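PDB 5L7S: RxLR effector protein 54 from Phytophthora infestans, which binds the host autophagy protein ATG8CL and stimulates autophagosome formation, so that the pathogen co-opts the autophagy machinery of the plant cell. Local coordinates for residues 62-71 with 99-107; 121-132 with 162-172. All coordinates share one frame; numbering follows the deposited sequence.

Overall arrangement
Read from the N terminus, the loop of contact 1 is complete by Leu107, before contact 2 begins at Tyr121, so the two neither nest nor cross. Contact 1 joins residues 62-71 to 99-107, bridging 27 intervening residues, 18 of them helical, inside the range assigned to WY-domain 2. Contact 2 brings 121-132, in the range assigned to WY-domain 3, against 162-172, in that of WY-domain 4, across 29 residues that include helix 142-155, and so ties two successive repeats together. The contact centres lie about 22 Å apart, yet the two touch directly: Asp69 OD1 and Arg130 NH1 form a salt bridge of 2.7 Å, linking WY-domain 2 to WY-domain 3 in this all-helical tandem array.

Contact 1: 62-71 with 99-107; sequences NQAFSDLDIY and IGASMEKSL
Asp67 meets Ser102 and Ser106, two residues one helical turn apart, through a single carboxylate oxygen. Ser102 OG donates to Asp67 OD2 at 2.8 Å on its syn lone pair, whereas Ser106 OG reaches the same oxygen from the anti side, 22° out of the carboxylate plane. The other oxygen, OD1, forms a salt bridge with Arg57, so both ends of this buried carboxylate are satisfied. Ser102 OG stands anti to its own backbone N (chi1 179°), which brings the hydroxyl to Asp67.

Met103 bends at both chi2 and chi3, folding its thioether back against residues 67-71: SD lies 3.7 Å from Asp67 CG and CE 4.1 Å from Tyr71 CB. Ile70 continues the apolar side, its CD1 4.2 Å from Ile99 CD1. At the far end Leu107 CD2 sits over one face of the Tyr71 ring, 4.2 Å from the centroid, a CH-pi contact.

Helices 67-71 and 99-106 cross at -90°, their axes 10.2 Å apart, and a Ser66-Asp69 capping box opens the first. Phe87 of helix 80-91, within the WY-domain 2 range, packs on Met103; the next domain range adds Met143 of helix 142-155, the preceding one Arg57 of helix 44-60.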
loop_
_atom_site.group_PDB
_atom_site.type_symbol
_atom_site.label_atom_id
_atom_site.label_comp_id
_atom_site.label_asym_id
_atom_site.label_seq_id
_atom_site.Cartn_x
_atom_site.Cartn_y
_atom_site.Cartn_z
ATOM N N ASN A 62 -16.864 -3.121 19.995
ATOM C CA ASN A 62 -16.099 -2.562 18.872
ATOM C C ASN A 62 -15.764 -3.571 17.782
ATOM O O ASN A 62 -15.788 -3.224 16.611
ATOM C CB ASN A 62 -14.810 -1.885 19.356
ATOM C CG ASN A 62 -15.067 -0.548 20.019
ATOM O OD1 ASN A 62 -16.139 -0.307 20.575
ATOM N ND2 ASN A 62 -14.083 0.335 19.957
ATOM N N GLN A 63 -15.448 -4.806 18.167
ATOM C CA GLN A 63 -15.200 -5.882 17.190
ATOM C C GLN A 63 -16.391 -6.152 16.247
ATOM O O GLN A 63 -16.185 -6.592 15.118
ATOM C CB GLN A 63 -14.717 -7.181 17.877
ATOM C CG GLN A 63 -15.785 -8.085 18.498
ATOM C CD GLN A 63 -16.584 -7.419 19.610
ATOM O OE1 GLN A 63 -16.018 -6.820 20.530
ATOM N NE2 GLN A 63 -17.906 -7.524 19.531
ATOM N N ALA A 64 -17.619 -5.876 16.699
ATOM C CA ALA A 64 -18.824 -5.991 15.850
ATOM C C ALA A 64 -18.735 -5.158 14.562
ATOM O O ALA A 64 -19.306 -5.538 13.539
ATOM C CB ALA A 64 -20.078 -5.610 16.630
ATOM N N PHE A 65 -18.046 -4.016 14.636
ATOM C CA PHE A 65 -17.681 -3.224 13.457
ATOM C C PHE A 65 -16.444 -2.370 13.774
ATOM O O PHE A 65 -16.552 -1.226 14.228
ATOM C CB PHE A 65 -18.860 -2.362 13.003
ATOM C CG PHE A 65 -18.704 -1.800 11.617
ATOM C CD1 PHE A 65 -18.586 -2.648 10.517
ATOM C CD2 PHE A 65 -18.701 -0.427 11.402
ATOM C CE1 PHE A 65 -18.451 -2.136 9.235
ATOM C CE2 PHE A 65 -18.573 0.088 10.120
ATOM C CZ PHE A 65 -18.446 -0.767 9.035
ATOM N N SER A 66 -15.270 -2.961 13.543
ATOM C CA SER A 66 -13.987 -2.428 14.022
ATOM C C SER A 66 -13.537 -1.132 13.357
ATOM O O SER A 66 -14.139 -0.666 12.393
ATOM C CB SER A 66 -12.880 -3.477 13.842
ATOM O OG SER A 66 -12.499 -3.599 12.480
ATOM N N ASP A 67 -12.467 -0.560 13.907
ATOM C CA ASP A 67 -11.764 0.560 13.283
ATOM C C ASP A 67 -11.295 0.185 11.883
ATOM O O ASP A 67 -11.474 0.958 10.940
ATOM C CB ASP A 67 -10.551 0.994 14.126
ATOM C CG ASP A 67 -10.942 1.765 15.379
ATOM O OD1 ASP A 67 -12.144 1.881 15.682
ATOM O OD2 ASP A 67 -10.038 2.267 16.074
ATOM N N LEU A 68 -10.711 -1.006 11.752
ATOM C CA LEU A 68 -10.210 -1.476 10.462
ATOM C C LEU A 68 -11.335 -1.761 9.462
ATOM O O LEU A 68 -11.211 -1.395 8.286
ATOM C CB LEU A 68 -9.311 -2.703 10.638
ATOM C CG LEU A 68 -8.030 -2.496 11.460
ATOM C CD1 LEU A 68 -7.178 -3.755 11.399
ATOM C CD2 LEU A 68 -7.226 -1.285 10.996
ATOM N N ASP A 69 -12.424 -2.385 9.927
ATOM C CA ASP A 69 -13.651 -2.527 9.120
ATOM C C ASP A 69 -14.048 -1.171 8.539
ATOM O O ASP A 69 -14.298 -1.055 7.332
ATOM C CB ASP A 69 -14.834 -3.062 9.952
ATOM C CG ASP A 69 -14.699 -4.534 10.331
ATOM O OD1 ASP A 69 -13.961 -5.290 9.661
ATOM O OD2 ASP A 69 -15.356 -4.937 11.317
ATOM N N ILE A 70 -14.084 -0.154 9.401
ATOM C CA ILE A 70 -14.403 1.208 8.982
ATOM C C ILE A 70 -13.350 1.742 8.014
ATOM O O ILE A 70 -13.701 2.297 6.979
ATOM C CB ILE A 70 -14.553 2.171 10.185
ATOM C CG1 ILE A 70 -15.782 1.795 11.026
ATOM C CG2 ILE A 70 -14.686 3.621 9.717
ATOM C CD1 ILE A 70 -15.748 2.333 12.444
ATOM N N TYR A 71 -12.072 1.579 8.347
ATOM C CA TYR A 71 -10.990 2.134 7.525
ATOM C C TYR A 71 -10.976 1.540 6.120
ATOM O O TYR A 71 -10.924 2.273 5.131
ATOM C CB TYR A 71 -9.622 1.931 8.185
ATOM C CG TYR A 71 -8.487 2.677 7.500
ATOM C CD1 TYR A 71 -8.427 4.068 7.528
ATOM C CD2 TYR A 71 -7.471 1.992 6.827
ATOM C CE1 TYR A 71 -7.392 4.759 6.904
ATOM C CE2 TYR A 71 -6.430 2.672 6.200
ATOM C CZ TYR A 71 -6.394 4.056 6.240
ATOM O OH TYR A 71 -5.364 4.740 5.625
ATOM N N ILE A 99 -14.922 8.377 18.662
ATOM C CA ILE A 99 -14.614 7.520 17.510
ATOM C C ILE A 99 -13.420 8.039 16.693
ATOM O O ILE A 99 -12.525 7.264 16.358
ATOM C CB ILE A 99 -15.859 7.227 16.624
ATOM C CG1 ILE A 99 -15.566 6.072 15.659
ATOM C CG2 ILE A 99 -16.336 8.450 15.847
ATOM C CD1 ILE A 99 -16.812 5.453 15.070
ATOM N N GLY A 100 -13.387 9.339 16.407
ATOM C CA GLY A 100 -12.227 9.955 15.759
ATOM C C GLY A 100 -10.931 9.579 16.461
ATOM O O GLY A 100 -9.982 9.128 15.825
ATOM N N ALA A 101 -10.918 9.730 17.783
ATOM C CA ALA A 101 -9.762 9.370 18.609
ATOM C C ALA A 101 -9.434 7.872 18.568
ATOM O O ALA A 101 -8.261 7.499 18.600
ATOM C CB ALA A 101 -9.983 9.819 20.046
ATOM N N SER A 102 -10.462 7.025 18.512
ATOM C CA SER A 102 -10.267 5.578 18.359
ATOM C C SER A 102 -9.576 5.240 17.040
ATOM O O SER A 102 -8.633 4.448 17.016
ATOM C CB SER A 102 -11.598 4.828 18.452
ATOM O OG SER A 102 -11.410 3.432 18.281
ATOM N N MET A 103 -10.057 5.848 15.956
ATOM C CA MET A 103 -9.475 5.671 14.626
ATOM C C MET A 103 -8.021 6.129 14.605
ATOM O O MET A 103 -7.132 5.358 14.244
ATOM C CB MET A 103 -10.265 6.462 13.575
ATOM C CG MET A 103 -11.674 5.957 13.281
ATOM S SD MET A 103 -11.818 4.248 12.715
ATOM C CE MET A 103 -10.530 4.137 11.472
ATOM N N GLU A 104 -7.788 7.374 15.019
ATOM C CA GLU A 104 -6.437 7.944 15.043
ATOM C C GLU A 104 -5.455 7.096 15.844
ATOM O O GLU A 104 -4.307 6.930 15.431
ATOM C CB GLU A 104 -6.451 9.379 15.572
ATOM C CG GLU A 104 -7.186 10.346 14.655
ATOM C CD GLU A 104 -6.630 11.755 14.668
ATOM O OE1 GLU A 104 -6.190 12.226 15.737
ATOM O OE2 GLU A 104 -6.649 12.396 13.595
ATOM N N LYS A 105 -5.915 6.550 16.970
ATOM C CA LYS A 105 -5.112 5.617 17.767
ATOM C C LYS A 105 -4.819 4.335 16.988
ATOM O O LYS A 105 -3.677 3.878 16.953
ATOM C CB LYS A 105 -5.812 5.269 19.085
ATOM C CG LYS A 105 -4.935 4.492 20.057
ATOM C CD LYS A 105 -5.699 4.089 21.306
ATOM C CE LYS A 105 -4.917 3.079 22.132
ATOM N NZ LYS A 105 -5.741 2.522 23.240
ATOM N N SER A 106 -5.847 3.768 16.361
ATOM C CA SER A 106 -5.679 2.569 15.527
ATOM C C SER A 106 -4.751 2.742 14.316
ATOM O O SER A 106 -4.248 1.746 13.811
ATOM C CB SER A 106 -7.035 2.027 15.059
ATOM O OG SER A 106 -7.630 1.233 16.069
ATOM N N LEU A 107 -4.531 3.981 13.860
ATOM C CA LEU A 107 -3.653 4.271 12.712
ATOM C C LEU A 107 -2.365 5.037 13.050
ATOM O O LEU A 107 -1.677 5.505 12.139
ATOM C CB LEU A 107 -4.436 5.072 11.663
ATOM C CG LEU A 107 -5.804 4.542 11.231
ATOM C CD1 LEU A 107 -6.381 5.445 10.159
ATOM C CD2 LEU A 107 -5.716 3.111 10.731
#

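Contact 2: 121-132 with 162-172; sequences YPTIVYNTLRLK and FFGDTQMLTLF
Phe163 packs against Tyr121, Pro122 and Thr123, at the start of helix 122-128, and can be followed outward atom by atom. Its CB lies 3.5 Å from Tyr121 CE1. Placed anti to the backbone N, CG comes under the proline, 3.5 Å from Pro122 CG. The ring then divides: CD1 points at the tyrosine, 3.6 Å from Tyr121 CZ, while CD2 stays beneath Pro122 CG. Farther out, CE1 meets Thr123 OG1 at 3.4 Å, and CE2 and CZ pass under Pro122 CB. This CB stands over the ring centre, 6° off the normal, a CH-pi contact. Toward Tyr121 the ring of Phe163 presents its edge, the planes of Tyr121 and Phe163 standing 86° apart in a T-shaped pair.

At the edge of the tyrosine ring, Phe162 O and Gln167 OE1 both lie near the Tyr121 hydroxyl, Phe162 O at 2.9 Å from Tyr121 OH. One helical turn past Gln167, Leu171 lays CB and CD1 over a face of the Tyr126 ring, CD1 being 3.8 Å from Tyr126 CG; Leu131 covers the opposite face. Tyr126 OH bonds to Thr175.

Helices 122-128 and 165-172 run nearly parallel, at 18°. This junction between the ranges assigned to WY-domains 3 and 4 thus rests mainly on CH-pi, T-shaped and aliphatic packing, with polar groups gathered at the Tyr121 hydroxyl and no salt bridge between the two segments.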
loop_
_atom_site.group_PDB
_atom_site.type_symbol
_atom_site.label_atom_id
_atom_site.label_comp_id
_atom_site.label_asym_id
_atom_site.label_seq_id
_atom_site.Cartn_x
_atom_site.Cartn_y
_atom_site.Cartn_z
ATOM N N TYR A 121 6.104 -12.317 13.990
ATOM C CA TYR A 121 6.453 -12.548 12.589
ATOM C C TYR A 121 5.790 -11.464 11.725
ATOM O O TYR A 121 4.623 -11.141 11.962
ATOM C CB TYR A 121 5.997 -13.954 12.165
ATOM C CG TYR A 121 6.759 -14.528 10.997
ATOM C CD1 TYR A 121 8.145 -14.605 11.027
ATOM C CD2 TYR A 121 6.095 -15.015 9.866
ATOM C CE1 TYR A 121 8.852 -15.132 9.967
ATOM C CE2 TYR A 121 6.799 -15.548 8.795
ATOM C CZ TYR A 121 8.180 -15.603 8.855
ATOM O OH TYR A 121 8.899 -16.122 7.811
ATOM N N PRO A 122 6.524 -10.869 10.749
ATOM C CA PRO A 122 5.845 -9.813 9.984
ATOM C C PRO A 122 4.526 -10.263 9.369
ATOM O O PRO A 122 3.539 -9.538 9.463
ATOM C CB PRO A 122 6.863 -9.458 8.902
ATOM C CG PRO A 122 8.169 -9.745 9.555
ATOM C CD PRO A 122 7.915 -11.032 10.286
ATOM N N THR A 123 4.509 -11.460 8.787
ATOM C CA THR A 123 3.283 -12.044 8.244
ATOM C C THR A 123 2.089 -11.852 9.186
ATOM O O THR A 123 1.026 -11.410 8.753
ATOM C CB THR A 123 3.449 -13.552 7.963
ATOM O OG1 THR A 123 4.648 -13.776 7.210
ATOM C CG2 THR A 123 2.245 -14.111 7.196
ATOM N N ILE A 124 2.284 -12.157 10.470
ATOM C CA ILE A 124 1.223 -12.008 11.482
ATOM C C ILE A 124 0.780 -10.545 11.564
ATOM O O ILE A 124 -0.416 -10.254 11.469
ATOM C CB ILE A 124 1.665 -12.511 12.889
ATOM C CG1 ILE A 124 2.002 -14.016 12.870
ATOM C CG2 ILE A 124 0.600 -12.216 13.947
ATOM C CD1 ILE A 124 0.862 -14.932 12.460
ATOM N N VAL A 125 1.754 -9.642 11.698
ATOM C CA VAL A 125 1.488 -8.198 11.796
ATOM C C VAL A 125 0.805 -7.690 10.522
ATOM O O VAL A 125 -0.162 -6.931 10.597
ATOM C CB VAL A 125 2.776 -7.383 12.063
ATOM C CG1 VAL A 125 2.461 -5.902 12.270
ATOM C CG2 VAL A 125 3.505 -7.926 13.285
ATOM N N TYR A 126 1.296 -8.133 9.368
ATOM C CA TYR A 126 0.691 -7.800 8.073
ATOM C C TYR A 126 -0.814 -8.089 8.030
ATOM O O TYR A 126 -1.556 -7.365 7.368
ATOM C CB TYR A 126 1.393 -8.552 6.929
ATOM C CG TYR A 126 1.140 -7.964 5.558
ATOM C CD1 TYR A 126 1.972 -6.970 5.046
ATOM C CD2 TYR A 126 0.080 -8.401 4.768
ATOM C CE1 TYR A 126 1.754 -6.418 3.793
ATOM C CE2 TYR A 126 -0.146 -7.853 3.509
ATOM C CZ TYR A 126 0.697 -6.863 3.030
ATOM O OH TYR A 126 0.490 -6.308 1.792
ATOM N N ASN A 127 -1.253 -9.135 8.733
ATOM C CA ASN A 127 -2.667 -9.520 8.784
ATOM C C ASN A 127 -3.417 -9.098 10.047
ATOM O O ASN A 127 -4.647 -9.065 10.045
ATOM C CB ASN A 127 -2.788 -11.019 8.556
ATOM C CG ASN A 127 -2.206 -11.434 7.220
ATOM O OD1 ASN A 127 -2.718 -11.062 6.167
ATOM N ND2 ASN A 127 -1.116 -12.182 7.257
ATOM N N THR A 128 -2.688 -8.771 11.113
ATOM C CA THR A 128 -3.254 -7.984 12.209
ATOM C C THR A 128 -3.711 -6.633 11.652
ATOM O O THR A 128 -4.823 -6.192 11.929
ATOM C CB THR A 128 -2.226 -7.748 13.337
ATOM O OG1 THR A 128 -1.766 -9.007 13.841
ATOM C CG2 THR A 128 -2.835 -6.933 14.483
ATOM N N LEU A 129 -2.849 -6.007 10.849
ATOM C CA LEU A 129 -3.142 -4.720 10.204
ATOM C C LEU A 129 -4.089 -4.808 9.000
ATOM O O LEU A 129 -4.535 -3.775 8.492
ATOM C CB LEU A 129 -1.840 -4.055 9.755
ATOM C CG LEU A 129 -0.828 -3.721 10.849
ATOM C CD1 LEU A 129 0.474 -3.254 10.217
ATOM C CD2 LEU A 129 -1.379 -2.666 11.796
ATOM N N ARG A 130 -4.366 -6.029 8.535
ATOM C CA ARG A 130 -5.297 -6.295 7.436
ATOM C C ARG A 130 -4.890 -5.584 6.144
ATOM O O ARG A 130 -5.728 -5.052 5.418
ATOM C CB ARG A 130 -6.738 -5.961 7.843
ATOM C CG ARG A 130 -7.387 -7.030 8.702
ATOM C CD ARG A 130 -8.755 -6.586 9.177
ATOM N NE ARG A 130 -9.626 -6.208 8.065
ATOM C CZ ARG A 130 -10.819 -5.631 8.198
ATOM N NH1 ARG A 130 -11.322 -5.363 9.401
ATOM N NH2 ARG A 130 -11.522 -5.324 7.110
ATOM N N LEU A 131 -3.592 -5.606 5.855
ATOM C CA LEU A 131 -3.052 -4.895 4.698
ATOM C C LEU A 131 -3.424 -5.529 3.359
ATOM O O LEU A 131 -3.375 -4.846 2.338
ATOM C CB LEU A 131 -1.534 -4.731 4.816
ATOM C CG LEU A 131 -1.102 -3.710 5.872
ATOM C CD1 LEU A 131 0.388 -3.818 6.151
ATOM C CD2 LEU A 131 -1.465 -2.288 5.455
ATOM N N LYS A 132 -3.811 -6.807 3.358
ATOM C CA LYS A 132 -4.394 -7.439 2.160
ATOM C C LYS A 132 -5.637 -6.706 1.643
ATOM O O LYS A 132 -5.841 -6.604 0.433
ATOM C CB LYS A 132 -4.727 -8.910 2.420
ATOM C CG LYS A 132 -3.501 -9.801 2.476
ATOM C CD LYS A 132 -3.845 -11.206 2.941
ATOM C CE LYS A 132 -2.607 -12.092 2.967
ATOM N NZ LYS A 132 -2.769 -13.259 3.874
ATOM N N PHE A 162 12.925 -16.096 11.244
ATOM C CA PHE A 162 13.442 -15.461 10.034
ATOM C C PHE A 162 12.378 -15.314 8.942
ATOM O O PHE A 162 11.664 -16.268 8.617
ATOM C CB PHE A 162 14.632 -16.242 9.471
ATOM C CG PHE A 162 15.003 -15.850 8.062
ATOM C CD1 PHE A 162 15.858 -14.772 7.822
ATOM C CD2 PHE A 162 14.481 -16.549 6.966
ATOM C CE1 PHE A 162 16.195 -14.407 6.523
ATOM C CE2 PHE A 162 14.813 -16.186 5.667
ATOM C CZ PHE A 162 15.672 -15.115 5.445
ATOM N N PHE A 163 12.352 -14.125 8.341
ATOM C CA PHE A 163 11.340 -13.700 7.376
ATOM C C PHE A 163 12.072 -13.137 6.158
ATOM O O PHE A 163 12.879 -12.208 6.295
ATOM C CB PHE A 163 10.463 -12.632 8.039
ATOM C CG PHE A 163 9.466 -11.985 7.126
ATOM C CD1 PHE A 163 8.241 -12.595 6.862
ATOM C CD2 PHE A 163 9.736 -10.744 6.553
ATOM C CE1 PHE A 163 7.316 -11.988 6.025
ATOM C CE2 PHE A 163 8.813 -10.131 5.723
ATOM C CZ PHE A 163 7.602 -10.756 5.454
ATOM N N GLY A 164 11.780 -13.692 4.978
ATOM C CA GLY A 164 12.551 -13.426 3.756
ATOM C C GLY A 164 11.836 -12.636 2.674
ATOM O O GLY A 164 10.609 -12.497 2.687
ATOM N N ASP A 165 12.627 -12.150 1.716
ATOM C CA ASP A 165 12.141 -11.297 0.620
ATOM C C ASP A 165 11.017 -11.920 -0.207
ATOM O O ASP A 165 10.082 -11.222 -0.591
ATOM C CB ASP A 165 13.294 -10.908 -0.316
ATOM C CG ASP A 165 14.307 -9.985 0.343
ATOM O OD1 ASP A 165 14.184 -9.712 1.558
ATOM O OD2 ASP A 165 15.238 -9.529 -0.355
ATOM N N THR A 166 11.112 -13.219 -0.485
ATOM C CA THR A 166 10.073 -13.924 -1.243
ATOM C C THR A 166 8.741 -13.972 -0.492
ATOM O O THR A 166 7.680 -13.825 -1.101
ATOM C CB THR A 166 10.499 -15.363 -1.618
ATOM O OG1 THR A 166 11.170 -15.980 -0.511
ATOM C CG2 THR A 166 11.419 -15.352 -2.834
ATOM N N GLN A 167 8.804 -14.170 0.823
ATOM C CA GLN A 167 7.601 -14.183 1.665
ATOM C C GLN A 167 6.924 -12.812 1.738
ATOM O O GLN A 167 5.702 -12.736 1.855
ATOM C CB GLN A 167 7.933 -14.685 3.072
ATOM C CG GLN A 167 8.323 -16.157 3.117
ATOM C CD GLN A 167 9.160 -16.516 4.329
ATOM O OE1 GLN A 167 9.157 -15.808 5.337
ATOM N NE2 GLN A 167 9.886 -17.624 4.235
ATOM N N MET A 168 7.719 -11.744 1.675
ATOM C CA MET A 168 7.196 -10.377 1.563
ATOM C C MET A 168 6.438 -10.207 0.243
ATOM O O MET A 168 5.306 -9.716 0.231
ATOM C CB MET A 168 8.340 -9.356 1.666
ATOM C CG MET A 168 7.909 -7.900 1.596
ATOM S SD MET A 168 9.158 -6.756 2.222
ATOM C CE MET A 168 10.157 -6.462 0.767
ATOM N N LEU A 169 7.067 -10.629 -0.853
ATOM C CA LEU A 169 6.451 -10.604 -2.184
ATOM C C LEU A 169 5.162 -11.421 -2.264
ATOM O O LEU A 169 4.235 -11.030 -2.965
ATOM C CB LEU A 169 7.442 -11.108 -3.239
ATOM C CG LEU A 169 6.982 -11.139 -4.698
ATOM C CD1 LEU A 169 6.587 -9.749 -5.168
ATOM C CD2 LEU A 169 8.085 -11.713 -5.569
ATOM N N THR A 170 5.118 -12.553 -1.563
ATOM C CA THR A 170 3.903 -13.367 -1.473
ATOM C C THR A 170 2.741 -12.559 -0.880
ATOM O O THR A 170 1.623 -12.607 -1.402
ATOM C CB THR A 170 4.138 -14.648 -0.635
ATOM O OG1 THR A 170 5.222 -15.395 -1.199
ATOM C CG2 THR A 170 2.890 -15.537 -0.589
ATOM N N LEU A 171 3.015 -11.806 0.187
ATOM C CA LEU A 171 1.992 -10.969 0.820
ATOM C C LEU A 171 1.463 -9.923 -0.159
ATOM O O LEU A 171 0.250 -9.753 -0.289
ATOM C CB LEU A 171 2.529 -10.287 2.084
ATOM C CG LEU A 171 2.950 -11.197 3.246
ATOM C CD1 LEU A 171 3.729 -10.408 4.292
ATOM C CD2 LEU A 171 1.752 -11.900 3.874
ATOM N N PHE A 172 2.374 -9.259 -0.867
ATOM C CA PHE A 172 2.000 -8.256 -1.873
ATOM C C PHE A 172 1.081 -8.848 -2.941
ATOM O O PHE A 172 0.091 -8.224 -3.328
ATOM C CB PHE A 172 3.240 -7.656 -2.563
ATOM C CG PHE A 172 4.203 -6.930 -1.641
ATOM C CD1 PHE A 172 3.841 -6.504 -0.357
ATOM C CD2 PHE A 172 5.488 -6.633 -2.095
ATOM C CE1 PHE A 172 4.748 -5.834 0.450
ATOM C CE2 PHE A 172 6.396 -5.958 -1.288
ATOM C CZ PHE A 172 6.025 -5.558 -0.016
#